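Local coordinates for protein endo-polygalacturonase (Pectobacterium carotovorum subsp. carotovorum, PDB 1BHE) that hydrolyses the alpha-1,4 bonds between galacturonosyl units of polygalacturonic acid and takes part in maceration and soft-rotting of plant tissue, at residues A[42-47]-A[65-70]; A[111-116]-A[160-165]; A[154-159]-A[177-182]; A[208-213]-A[233-238]. One frame throughout, in Å; residues are numbered along the deposited sequence.

Contact 1 (A[42-47]-A[65-70]); sequences VRLSAG and LLIDKG
Arg43 and Asp68 cross at about a right angle where strand 42-45 pairs with strand 65-67, near the N-terminal end of the family 28 right-handed beta-helix; Asp68 follows the latter strand. The arginine chain is extended, with CG anti to the backbone N (chi1 -179°). It therefore runs beside Leu66, which points the same way; Arg43 CG lies 3.9 Å from Leu66 CD2. The guanidinium then meets the carboxylate side-on in a salt bridge. Arg43 NE gives a nearly straight bond of 2.8 Å to the syn lone pair of Asp68 OD1. Arg43 NH2 reaches Asp68 OD2 at 3.1 Å and 138°, and the two planes are 54° apart. On the other face of the sheet, Leu44 and Leu65 bring their CD2 methyls to 4.0 Å, in a buried layer with Val42 and Ile67. Helix 26-33 covers Val42. Backbone bonds hold the strands in register, and the last, from Asp68 N to Leu44 O, holds the Asp68 backbone beside Leu44. A water joins Asp68 OD2 to Ala46 N. That oxygen is gripped from both faces of the carboxylate: Arg43 NH2 comes from one, and Ser45 OG donates from the other at 2.6 Å.

Contact 2 (A[111-116]-A[160-165]); sequences SGIYGP and KNFTLY
Ile113 and Ser111 both pack on Phe162, and these three residues bury the most surface here, where strands 112-114 and 162-165 lie side by side in a parallel sheet of the right-handed beta-helix. With its CG anti to the backbone N (chi1 -171°), Phe162 turns its ring against the 111-112 backbone, one face toward Ser111 O and Gly112 CA. Ser111 O is 3.4 Å from Phe162 CD2. Gly112 CA makes a CH-pi contact, 4.2 Å from the centroid of the Phe162 ring. Ser111 adds CB against the CD2-CE2 side of the ring, while its OG bonds to Pro60 O. Ile113 meets the ring in another way: its CD1 comes in at the edge, near the ring plane, 4.0 Å from Phe162 CZ. The CB and CG2 of Ile113 lie alongside Leu164 CD2, both side chains pointing the same way into the interior. On the opposite face of the sheet, Tyr114 crosses Thr163 and Tyr165. Four backbone bonds join the strands, the straightest from Tyr165 N to Ile113 O at 3.0 Å.

Contact 3 (A[154-159]-A[177-182]); sequences IQINKS and VVFSDG
Ile156 and Phe179 form the tight side of this contact, where parallel strands 154-157 and 177-180 face the interior of the beta-helix. The phenyl ring comes obliquely to the isoleucine, and Ile156 CG2 lies 3.6 Å from Phe179 CD1. As paired residues they put both side chains on one face; chi1 (-173°) then leans the Phe179 ring toward Ile156 CG2. Ile154 and Val177 continue this layer more loosely, with Ile154 CD1 4.2 Å from Val177 CG2. Phe162 packs on both Ile156 and Phe179 from strand 162-165. Backbone bonds run between the strands throughout, and the one from Ser180 N to Ile156 O is short and nearly straight.

The other face mixes Val178 with polar Gln155, Asn157 and Ser180, and its Gln155 and Asn157 side is partly open to solvent. Gln155 lies beside Val178, both pointing the same way, with Gln155 NE2 3.7 Å from Val178 CG1. A bend at chi2 (77°) brings that amide round to Asn157. Gln155 NE2 donates to Asn157 OD1 at 2.7 Å in a nearly straight bond (167°), the oxygen in the plane of the Gln155 amide. A water bridges Gln155 NE2 and Ser180 OG. The side chains of Lys158 and Asp181 are more loosely linked: another water joins Lys158 NZ to Asp181 O, and their charged ends stay apart. Asp181 instead pairs with Arg234.

Apolar packing thus holds one face, while amide and water bonds order the other. Because Arg152 NH1 binds Gln155 OE1, both ends of the amide have partners, which should fix its rotation.

Contact 4 (A[208-213]-A[233-238]); sequences SSKNIT and GRAETR
Ser208 lays its CB and OG against Arg234 CB, with Ser208 OG 3.5 Å from that carbon. The hydroxyl also donates to Ala235 O at 2.8 Å, lying in the carbonyl plane. Its chi1 of -82° puts OG beside its own backbone N and in reach of this loop. OG also has a bond with Tyr231 N.

Thr237 turns its hydroxyl to the 208-209 backbone. Ser209 N donates to Thr237 OG1 at 3.3 Å, and that oxygen is also bonded to Lys229 O. Ser209 O is 3.1 Å from Thr237 CA. The bond from Arg238 N to the same carbonyl is weak.

Lys210 and Arg238 lie side by side and point the same way, with Lys210 CE 4.2 Å from Arg238 CD. Their ends part. The lysine bends at chi3 and chi4, and Lys210 NZ bonds Glu236 O at 3.1 Å. The arginine grips Glu236 side-on, NE and NH2 both on OE1. Arg238 NE lies 2.8 Å from Glu236 OE1, which is in the guanidinium plane. This would offset the nearness of two positive chains. Tyr263 adds a cation-pi contact to Arg238.

Asn211 N bonds Arg238 O at 3.0 Å where strand 210-215 runs beside strand 237-243. Parallel pairing of strands from successive coils is the hallmark of the right-handed parallel beta-helix of family 28.

Overall arrangement
All four contacts join strands of successive coils in one right-handed parallel beta-helix. Contact 1 lies near its N-terminal end, and its centre is about 14 Å from that of contact 2. These two share a sheet, because strands 64-67 and 112-114 are neighbours in it. Contacts 2 and 3, with centres about 12 Å apart, alternate along the chain: strand 154-157 leads round a corner into strand 162-165, and their apolar side chains meet in the interior. Contact 4 follows in sequence, its centre about 10 Å from that of contact 3, tied by the salt bridge between Asp181 and Arg234. The centres of contacts 1 and 4 are about 32 Å apart. The series thus traces the coil stacking that builds this monomeric enzyme.

Contact 1 (A[42-47]-A[65-70])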
loop_
_atom_site.group_PDB
_atom_site.type_symbol
_atom_site.label_atom_id
_atom_site.label_comp_id
_atom_site.label_asym_id
_atom_site.label_seq_id
_atom_site.Cartn_x
_atom_site.Cartn_y
_atom_site.Cartn_z
ATOM N N VAL A 42 16.028 -15.923 -7.000
ATOM C CA VAL A 42 16.810 -16.522 -5.916
ATOM C C VAL A 42 15.744 -17.232 -5.075
ATOM O O VAL A 42 14.766 -16.576 -4.703
ATOM C CB VAL A 42 17.586 -15.501 -5.084
ATOM C CG1 VAL A 42 18.094 -16.052 -3.758
ATOM C CG2 VAL A 42 18.751 -14.983 -5.928
ATOM N N ARG A 43 15.901 -18.528 -4.859
ATOM C CA ARG A 43 14.906 -19.300 -4.117
ATOM C C ARG A 43 15.310 -19.488 -2.658
ATOM O O ARG A 43 16.428 -19.891 -2.348
ATOM C CB ARG A 43 14.702 -20.662 -4.797
ATOM C CG ARG A 43 13.660 -21.539 -4.119
ATOM C CD ARG A 43 13.382 -22.840 -4.861
ATOM N NE ARG A 43 12.467 -23.692 -4.101
ATOM C CZ ARG A 43 12.220 -24.980 -4.305
ATOM N NH1 ARG A 43 12.795 -25.637 -5.305
ATOM N NH2 ARG A 43 11.365 -25.624 -3.516
ATOM N N LEU A 44 14.401 -19.160 -1.754
ATOM C CA LEU A 44 14.612 -19.257 -0.317
ATOM C C LEU A 44 13.856 -20.475 0.226
ATOM O O LEU A 44 12.629 -20.494 0.312
ATOM C CB LEU A 44 14.144 -17.970 0.353
ATOM C CG LEU A 44 15.122 -16.834 0.632
ATOM C CD1 LEU A 44 16.295 -16.727 -0.319
ATOM C CD2 LEU A 44 14.374 -15.497 0.675
ATOM N N SER A 45 14.623 -21.508 0.544
ATOM C CA SER A 45 14.092 -22.764 1.051
ATOM C C SER A 45 14.541 -23.033 2.485
ATOM O O SER A 45 15.410 -22.361 3.035
ATOM C CB SER A 45 14.560 -23.917 0.153
ATOM O OG SER A 45 14.056 -23.780 -1.162
ATOM N N ALA A 46 13.912 -24.031 3.102
ATOM C CA ALA A 46 14.231 -24.394 4.476
ATOM C C ALA A 46 15.542 -25.171 4.570
ATOM O O ALA A 46 15.918 -25.908 3.665
ATOM C CB ALA A 46 13.113 -25.264 5.044
ATOM N N GLY A 47 16.233 -25.008 5.687
ATOM C CA GLY A 47 17.491 -25.718 5.951
ATOM C C GLY A 47 17.337 -26.306 7.367
ATOM O O GLY A 47 16.281 -26.863 7.668
ATOM N N LEU A 65 12.738 -12.652 -6.380
ATOM C CA LEU A 65 12.885 -13.369 -5.129
ATOM C C LEU A 65 11.725 -14.372 -5.053
ATOM O O LEU A 65 10.583 -14.007 -5.339
ATOM C CB LEU A 65 12.801 -12.483 -3.898
ATOM C CG LEU A 65 14.017 -12.208 -3.036
ATOM C CD1 LEU A 65 13.584 -11.531 -1.732
ATOM C CD2 LEU A 65 14.847 -13.443 -2.731
ATOM N N LEU A 66 12.039 -15.585 -4.660
ATOM C CA LEU A 66 11.052 -16.650 -4.518
ATOM C C LEU A 66 11.164 -17.243 -3.116
ATOM O O LEU A 66 12.256 -17.646 -2.717
ATOM C CB LEU A 66 11.306 -17.731 -5.571
ATOM C CG LEU A 66 10.560 -19.058 -5.390
ATOM C CD1 LEU A 66 9.058 -18.824 -5.352
ATOM C CD2 LEU A 66 10.930 -20.030 -6.506
ATOM N N ILE A 67 10.083 -17.199 -2.346
ATOM C CA ILE A 67 10.099 -17.676 -0.958
ATOM C C ILE A 67 9.190 -18.895 -0.835
ATOM O O ILE A 67 8.005 -18.815 -1.146
ATOM C CB ILE A 67 9.623 -16.593 0.024
ATOM C CG1 ILE A 67 10.281 -15.242 -0.281
ATOM C CG2 ILE A 67 9.904 -16.992 1.470
ATOM C CD1 ILE A 67 9.701 -14.071 0.484
ATOM N N ASP A 68 9.733 -20.041 -0.453
ATOM C CA ASP A 68 8.959 -21.274 -0.382
ATOM C C ASP A 68 7.840 -21.259 0.658
ATOM O O ASP A 68 7.902 -20.566 1.671
ATOM C CB ASP A 68 9.883 -22.443 -0.028
ATOM C CG ASP A 68 10.766 -22.950 -1.136
ATOM O OD1 ASP A 68 10.783 -22.391 -2.252
ATOM O OD2 ASP A 68 11.488 -23.947 -0.883
ATOM N N LYS A 69 6.843 -22.118 0.439
ATOM C CA LYS A 69 5.786 -22.334 1.415
ATOM C C LYS A 69 6.432 -22.659 2.763
ATOM O O LYS A 69 7.413 -23.400 2.807
ATOM C CB LYS A 69 4.866 -23.505 1.059
ATOM C CG LYS A 69 4.566 -23.742 -0.400
ATOM C CD LYS A 69 3.120 -24.171 -0.619
ATOM C CE LYS A 69 2.757 -24.243 -2.091
ATOM N NZ LYS A 69 1.332 -23.854 -2.323
ATOM N N GLY A 70 5.931 -22.091 3.845
ATOM C CA GLY A 70 6.467 -22.337 5.172
ATOM C C GLY A 70 7.764 -21.626 5.503
ATOM O O GLY A 70 8.293 -21.823 6.605
HETATM O O HOH W 1 11.537 -25.120 1.606
#

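Contact 2 (A[111-116]-A[160-165])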
loop_
_atom_site.group_PDB
_atom_site.type_symbol
_atom_site.label_atom_id
_atom_site.label_comp_id
_atom_site.label_asym_id
_atom_site.label_seq_id
_atom_site.Cartn_x
_atom_site.Cartn_y
_atom_site.Cartn_z
ATOM N N SER A 111 11.135 -7.269 -12.693
ATOM C CA SER A 111 11.604 -7.826 -11.428
ATOM C C SER A 111 10.375 -8.239 -10.617
ATOM O O SER A 111 9.268 -7.736 -10.879
ATOM C CB SER A 111 12.461 -6.843 -10.631
ATOM O OG SER A 111 13.712 -6.630 -11.273
ATOM N N GLY A 112 10.569 -9.101 -9.609
ATOM C CA GLY A 112 9.377 -9.533 -8.876
ATOM C C GLY A 112 9.664 -10.263 -7.579
ATOM O O GLY A 112 10.797 -10.608 -7.272
ATOM N N ILE A 113 8.625 -10.438 -6.774
ATOM C CA ILE A 113 8.680 -11.114 -5.473
ATOM C C ILE A 113 7.548 -12.141 -5.449
ATOM O O ILE A 113 6.397 -11.803 -5.737
ATOM C CB ILE A 113 8.515 -10.109 -4.328
ATOM C CG1 ILE A 113 9.751 -9.198 -4.203
ATOM C CG2 ILE A 113 8.246 -10.801 -2.993
ATOM C CD1 ILE A 113 9.498 -7.968 -3.353
ATOM N N TYR A 114 7.890 -13.402 -5.222
ATOM C CA TYR A 114 6.956 -14.519 -5.313
ATOM C C TYR A 114 6.933 -15.359 -4.038
ATOM O O TYR A 114 7.990 -15.536 -3.422
ATOM C CB TYR A 114 7.369 -15.441 -6.490
ATOM C CG TYR A 114 7.355 -14.746 -7.839
ATOM C CD1 TYR A 114 8.418 -13.949 -8.250
ATOM C CD2 TYR A 114 6.255 -14.835 -8.675
ATOM C CE1 TYR A 114 8.370 -13.248 -9.443
ATOM C CE2 TYR A 114 6.203 -14.158 -9.884
ATOM C CZ TYR A 114 7.263 -13.358 -10.254
ATOM O OH TYR A 114 7.218 -12.686 -11.455
ATOM N N GLY A 115 5.774 -15.880 -3.659
ATOM C CA GLY A 115 5.642 -16.767 -2.504
ATOM C C GLY A 115 5.449 -18.218 -2.950
ATOM O O GLY A 115 6.072 -18.651 -3.911
ATOM N N PRO A 116 4.706 -18.997 -2.164
ATOM C CA PRO A 116 3.863 -18.528 -1.099
ATOM C C PRO A 116 4.403 -18.468 0.312
ATOM O O PRO A 116 3.622 -18.516 1.271
ATOM C CB PRO A 116 2.678 -19.517 -1.148
ATOM C CG PRO A 116 3.337 -20.806 -1.503
ATOM C CD PRO A 116 4.461 -20.446 -2.436
ATOM N N LYS A 160 9.623 -0.722 -14.149
ATOM C CA LYS A 160 8.721 -1.161 -15.186
ATOM C C LYS A 160 8.305 -2.616 -15.007
ATOM O O LYS A 160 9.164 -3.479 -14.839
ATOM C CB LYS A 160 9.451 -1.064 -16.540
ATOM C CG LYS A 160 8.525 -1.079 -17.750
ATOM C CD LYS A 160 8.569 0.263 -18.476
ATOM C CE LYS A 160 9.908 0.493 -19.162
ATOM N NZ LYS A 160 9.860 1.632 -20.126
ATOM N N ASN A 161 7.006 -2.865 -15.108
ATOM C CA ASN A 161 6.465 -4.217 -15.031
ATOM C C ASN A 161 7.025 -5.075 -13.907
ATOM O O ASN A 161 7.660 -6.118 -14.080
ATOM C CB ASN A 161 6.593 -4.870 -16.415
ATOM C CG ASN A 161 5.724 -4.180 -17.453
ATOM O OD1 ASN A 161 4.718 -3.519 -17.154
ATOM N ND2 ASN A 161 6.091 -4.317 -18.726
ATOM N N PHE A 162 6.750 -4.641 -12.676
ATOM C CA PHE A 162 7.145 -5.325 -11.453
ATOM C C PHE A 162 6.000 -6.258 -11.050
ATOM O O PHE A 162 4.836 -5.877 -11.214
ATOM C CB PHE A 162 7.406 -4.324 -10.317
ATOM C CG PHE A 162 8.020 -4.952 -9.092
ATOM C CD1 PHE A 162 7.235 -5.540 -8.116
ATOM C CD2 PHE A 162 9.391 -4.974 -8.936
ATOM C CE1 PHE A 162 7.814 -6.136 -7.005
ATOM C CE2 PHE A 162 9.978 -5.576 -7.837
ATOM C CZ PHE A 162 9.190 -6.158 -6.865
ATOM N N THR A 163 6.303 -7.436 -10.528
ATOM C CA THR A 163 5.278 -8.400 -10.145
ATOM C C THR A 163 5.381 -8.778 -8.667
ATOM O O THR A 163 6.474 -9.043 -8.180
ATOM C CB THR A 163 5.422 -9.706 -10.969
ATOM O OG1 THR A 163 5.197 -9.414 -12.352
ATOM C CG2 THR A 163 4.416 -10.759 -10.507
ATOM N N LEU A 164 4.257 -8.823 -7.979
ATOM C CA LEU A 164 4.146 -9.254 -6.592
ATOM C C LEU A 164 3.095 -10.380 -6.599
ATOM O O LEU A 164 1.926 -10.063 -6.835
ATOM C CB LEU A 164 3.624 -8.136 -5.708
ATOM C CG LEU A 164 4.164 -7.845 -4.324
ATOM C CD1 LEU A 164 3.080 -7.263 -3.416
ATOM C CD2 LEU A 164 4.873 -9.005 -3.651
ATOM N N TYR A 165 3.505 -11.631 -6.410
ATOM C CA TYR A 165 2.543 -12.717 -6.575
ATOM C C TYR A 165 2.533 -13.815 -5.527
ATOM O O TYR A 165 3.594 -14.314 -5.157
ATOM C CB TYR A 165 2.903 -13.393 -7.919
ATOM C CG TYR A 165 2.064 -14.601 -8.275
ATOM C CD1 TYR A 165 0.699 -14.510 -8.481
ATOM C CD2 TYR A 165 2.674 -15.847 -8.418
ATOM C CE1 TYR A 165 -0.052 -15.628 -8.819
ATOM C CE2 TYR A 165 1.935 -16.965 -8.764
ATOM C CZ TYR A 165 0.574 -16.848 -8.955
ATOM O OH TYR A 165 -0.163 -17.969 -9.295
HETATM O O HOH W 2 7.811 -8.863 -13.419
HETATM O O HOH W 3 10.378 -4.400 -12.365
#

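Contact 3 (A[154-159]-A[177-182])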
loop_
_atom_site.group_PDB
_atom_site.type_symbol
_atom_site.label_atom_id
_atom_site.label_comp_id
_atom_site.label_asym_id
_atom_site.label_seq_id
_atom_site.Cartn_x
_atom_site.Cartn_y
_atom_site.Cartn_z
ATOM N N ILE A 154 8.501 -3.187 1.247
ATOM C CA ILE A 154 8.897 -3.267 -0.164
ATOM C C ILE A 154 8.803 -1.868 -0.766
ATOM O O ILE A 154 7.723 -1.286 -0.726
ATOM C CB ILE A 154 8.002 -4.247 -0.940
ATOM C CG1 ILE A 154 8.260 -5.708 -0.527
ATOM C CG2 ILE A 154 8.176 -4.127 -2.450
ATOM C CD1 ILE A 154 7.118 -6.628 -0.929
ATOM N N GLN A 155 9.902 -1.365 -1.293
ATOM C CA GLN A 155 9.941 -0.037 -1.910
ATOM C C GLN A 155 10.407 -0.177 -3.354
ATOM O O GLN A 155 11.498 -0.679 -3.620
ATOM C CB GLN A 155 10.901 0.857 -1.119
ATOM C CG GLN A 155 11.136 2.222 -1.742
ATOM C CD GLN A 155 9.993 3.191 -1.525
ATOM O OE1 GLN A 155 9.379 3.265 -0.464
ATOM N NE2 GLN A 155 9.696 3.969 -2.569
ATOM N N ILE A 156 9.566 0.202 -4.302
ATOM C CA ILE A 156 9.867 0.068 -5.723
ATOM C C ILE A 156 9.885 1.438 -6.396
ATOM O O ILE A 156 8.886 2.152 -6.352
ATOM C CB ILE A 156 8.841 -0.840 -6.420
ATOM C CG1 ILE A 156 8.693 -2.191 -5.703
ATOM C CG2 ILE A 156 9.234 -1.058 -7.877
ATOM C CD1 ILE A 156 7.309 -2.797 -5.851
ATOM N N ASN A 157 11.018 1.820 -6.980
ATOM C CA ASN A 157 11.171 3.143 -7.575
ATOM C C ASN A 157 11.550 3.102 -9.048
ATOM O O ASN A 157 12.355 2.265 -9.454
ATOM C CB ASN A 157 12.307 3.907 -6.865
ATOM C CG ASN A 157 12.143 4.070 -5.376
ATOM O OD1 ASN A 157 11.037 4.119 -4.857
ATOM N ND2 ASN A 157 13.234 4.155 -4.634
ATOM N N LYS A 158 11.006 4.006 -9.853
ATOM C CA LYS A 158 11.292 4.115 -11.272
ATOM C C LYS A 158 11.401 2.797 -12.013
ATOM O O LYS A 158 12.289 2.611 -12.854
ATOM C CB LYS A 158 12.615 4.910 -11.414
ATOM C CG LYS A 158 12.408 6.321 -10.838
ATOM C CD LYS A 158 13.672 7.148 -11.013
ATOM C CE LYS A 158 13.689 7.791 -12.387
ATOM N NZ LYS A 158 12.456 8.570 -12.659
ATOM N N SER A 159 10.464 1.884 -11.768
ATOM C CA SER A 159 10.548 0.548 -12.350
ATOM C C SER A 159 9.419 0.293 -13.334
ATOM O O SER A 159 8.402 0.988 -13.373
ATOM C CB SER A 159 10.555 -0.478 -11.210
ATOM O OG SER A 159 11.771 -0.401 -10.476
ATOM N N VAL A 177 3.846 -2.035 0.794
ATOM C CA VAL A 177 4.293 -1.981 -0.594
ATOM C C VAL A 177 4.080 -0.585 -1.179
ATOM O O VAL A 177 2.985 -0.018 -1.120
ATOM C CB VAL A 177 3.551 -2.971 -1.517
ATOM C CG1 VAL A 177 4.146 -2.947 -2.927
ATOM C CG2 VAL A 177 3.551 -4.405 -1.014
ATOM N N VAL A 178 5.135 -0.026 -1.763
ATOM C CA VAL A 178 5.097 1.282 -2.399
ATOM C C VAL A 178 5.654 1.142 -3.820
ATOM O O VAL A 178 6.724 0.568 -4.004
ATOM C CB VAL A 178 5.920 2.348 -1.646
ATOM C CG1 VAL A 178 6.018 3.641 -2.456
ATOM C CG2 VAL A 178 5.337 2.648 -0.268
ATOM N N PHE A 179 4.910 1.637 -4.796
ATOM C CA PHE A 179 5.320 1.605 -6.196
ATOM C C PHE A 179 5.386 3.062 -6.674
ATOM O O PHE A 179 4.336 3.645 -6.980
ATOM C CB PHE A 179 4.339 0.803 -7.049
ATOM C CG PHE A 179 4.784 0.599 -8.472
ATOM C CD1 PHE A 179 5.841 -0.245 -8.771
ATOM C CD2 PHE A 179 4.141 1.253 -9.511
ATOM C CE1 PHE A 179 6.256 -0.430 -10.083
ATOM C CE2 PHE A 179 4.547 1.068 -10.818
ATOM C CZ PHE A 179 5.606 0.229 -11.108
ATOM N N SER A 180 6.580 3.642 -6.681
ATOM C CA SER A 180 6.751 5.053 -6.976
ATOM C C SER A 180 7.401 5.390 -8.308
ATOM O O SER A 180 8.420 4.825 -8.686
ATOM C CB SER A 180 7.676 5.711 -5.923
ATOM O OG SER A 180 7.101 5.609 -4.636
ATOM N N ASP A 181 6.860 6.402 -8.975
ATOM C CA ASP A 181 7.361 6.917 -10.234
ATOM C C ASP A 181 7.686 5.829 -11.246
ATOM O O ASP A 181 8.718 5.860 -11.932
ATOM C CB ASP A 181 8.601 7.794 -9.973
ATOM C CG ASP A 181 8.383 8.773 -8.837
ATOM O OD1 ASP A 181 7.516 9.662 -8.919
ATOM O OD2 ASP A 181 9.091 8.638 -7.822
ATOM N N GLY A 182 6.750 4.895 -11.410
ATOM C CA GLY A 182 6.961 3.775 -12.318
ATOM C C GLY A 182 5.781 3.539 -13.248
ATOM O O GLY A 182 4.797 4.281 -13.290
HETATM O O HOH W 4 8.261 6.641 -2.195
HETATM O O HOH W 5 10.150 7.364 -13.682
HETATM O O HOH W 6 8.397 2.055 -9.564
#

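Contact 4 (A[208-213]-A[233-238])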
loop_
_atom_site.group_PDB
_atom_site.type_symbol
_atom_site.label_atom_id
_atom_site.label_comp_id
_atom_site.label_asym_id
_atom_site.label_seq_id
_atom_site.Cartn_x
_atom_site.Cartn_y
_atom_site.Cartn_z
ATOM N N SER A 208 2.454 8.404 -7.940
ATOM C CA SER A 208 2.856 9.008 -9.211
ATOM C C SER A 208 3.304 7.907 -10.175
ATOM O O SER A 208 4.397 7.940 -10.748
ATOM C CB SER A 208 3.940 10.063 -9.003
ATOM O OG SER A 208 3.371 11.317 -8.607
ATOM N N SER A 209 2.453 6.898 -10.340
ATOM C CA SER A 209 2.785 5.750 -11.187
ATOM C C SER A 209 1.614 5.407 -12.094
ATOM O O SER A 209 0.480 5.787 -11.792
ATOM C CB SER A 209 3.129 4.543 -10.300
ATOM O OG SER A 209 4.370 4.740 -9.638
ATOM N N LYS A 210 1.864 4.694 -13.193
ATOM C CA LYS A 210 0.770 4.305 -14.070
ATOM C C LYS A 210 0.750 2.785 -14.262
ATOM O O LYS A 210 1.727 2.102 -13.992
ATOM C CB LYS A 210 0.788 4.971 -15.438
ATOM C CG LYS A 210 2.113 5.440 -15.984
ATOM C CD LYS A 210 2.007 6.645 -16.905
ATOM C CE LYS A 210 1.245 7.820 -16.339
ATOM N NZ LYS A 210 2.052 9.029 -16.026
ATOM N N ASN A 211 -0.383 2.321 -14.758
ATOM C CA ASN A 211 -0.636 0.933 -15.108
ATOM C C ASN A 211 -0.426 -0.037 -13.957
ATOM O O ASN A 211 0.535 -0.792 -13.866
ATOM C CB ASN A 211 0.203 0.564 -16.345
ATOM C CG ASN A 211 -0.182 1.451 -17.527
ATOM O OD1 ASN A 211 -1.369 1.643 -17.801
ATOM N ND2 ASN A 211 0.808 2.003 -18.216
ATOM N N ILE A 212 -1.406 -0.039 -13.055
ATOM C CA ILE A 212 -1.425 -0.840 -11.849
ATOM C C ILE A 212 -2.602 -1.810 -11.774
ATOM O O ILE A 212 -3.746 -1.403 -11.983
ATOM C CB ILE A 212 -1.583 0.073 -10.605
ATOM C CG1 ILE A 212 -0.624 1.261 -10.616
ATOM C CG2 ILE A 212 -1.442 -0.745 -9.325
ATOM C CD1 ILE A 212 0.844 0.921 -10.662
ATOM N N THR A 213 -2.327 -3.049 -11.378
ATOM C CA THR A 213 -3.389 -4.020 -11.152
ATOM C C THR A 213 -3.222 -4.646 -9.767
ATOM O O THR A 213 -2.150 -5.153 -9.449
ATOM C CB THR A 213 -3.419 -5.156 -12.187
ATOM O OG1 THR A 213 -3.870 -4.633 -13.442
ATOM C CG2 THR A 213 -4.364 -6.283 -11.784
ATOM N N GLY A 233 4.882 17.996 -9.246
ATOM C CA GLY A 233 6.218 17.954 -9.815
ATOM C C GLY A 233 6.659 16.553 -10.222
ATOM O O GLY A 233 7.814 16.352 -10.588
ATOM N N ARG A 234 5.768 15.576 -10.114
ATOM C CA ARG A 234 6.055 14.192 -10.474
ATOM C C ARG A 234 4.966 13.714 -11.429
ATOM O O ARG A 234 4.018 14.457 -11.707
ATOM C CB ARG A 234 6.167 13.287 -9.254
ATOM C CG ARG A 234 7.492 13.409 -8.507
ATOM C CD ARG A 234 7.353 12.987 -7.053
ATOM N NE ARG A 234 7.106 11.551 -6.921
ATOM C CZ ARG A 234 6.912 10.936 -5.758
ATOM N NH1 ARG A 234 6.934 11.609 -4.613
ATOM N NH2 ARG A 234 6.681 9.628 -5.711
ATOM N N ALA A 235 5.107 12.493 -11.936
ATOM C CA ALA A 235 4.152 11.959 -12.890
ATOM C C ALA A 235 2.725 11.871 -12.380
ATOM O O ALA A 235 2.444 11.712 -11.191
ATOM C CB ALA A 235 4.595 10.573 -13.359
ATOM N N GLU A 236 1.792 11.875 -13.344
ATOM C CA GLU A 236 0.396 11.634 -13.011
ATOM C C GLU A 236 0.224 10.149 -12.674
ATOM O O GLU A 236 0.980 9.310 -13.160
ATOM C CB GLU A 236 -0.543 11.995 -14.163
ATOM C CG GLU A 236 -0.599 13.501 -14.380
ATOM C CD GLU A 236 -1.201 13.916 -15.705
ATOM O OE1 GLU A 236 -1.578 13.043 -16.510
ATOM O OE2 GLU A 236 -1.273 15.142 -15.943
ATOM N N THR A 237 -0.750 9.862 -11.826
ATOM C CA THR A 237 -1.081 8.477 -11.497
ATOM C C THR A 237 -2.281 8.115 -12.360
ATOM O O THR A 237 -3.341 8.726 -12.207
ATOM C CB THR A 237 -1.418 8.318 -10.004
ATOM O OG1 THR A 237 -0.208 8.485 -9.259
ATOM C CG2 THR A 237 -2.032 6.960 -9.719
ATOM N N ARG A 238 -2.112 7.197 -13.305
ATOM C CA ARG A 238 -3.166 6.822 -14.220
ATOM C C ARG A 238 -3.287 5.321 -14.452
ATOM O O ARG A 238 -2.310 4.577 -14.428
ATOM C CB ARG A 238 -2.897 7.390 -15.633
ATOM C CG ARG A 238 -2.773 8.891 -15.738
ATOM C CD ARG A 238 -2.570 9.324 -17.193
ATOM N NE ARG A 238 -2.924 10.729 -17.290
ATOM C CZ ARG A 238 -4.062 11.243 -17.728
ATOM N NH1 ARG A 238 -5.063 10.501 -18.164
ATOM N NH2 ARG A 238 -4.150 12.568 -17.702
#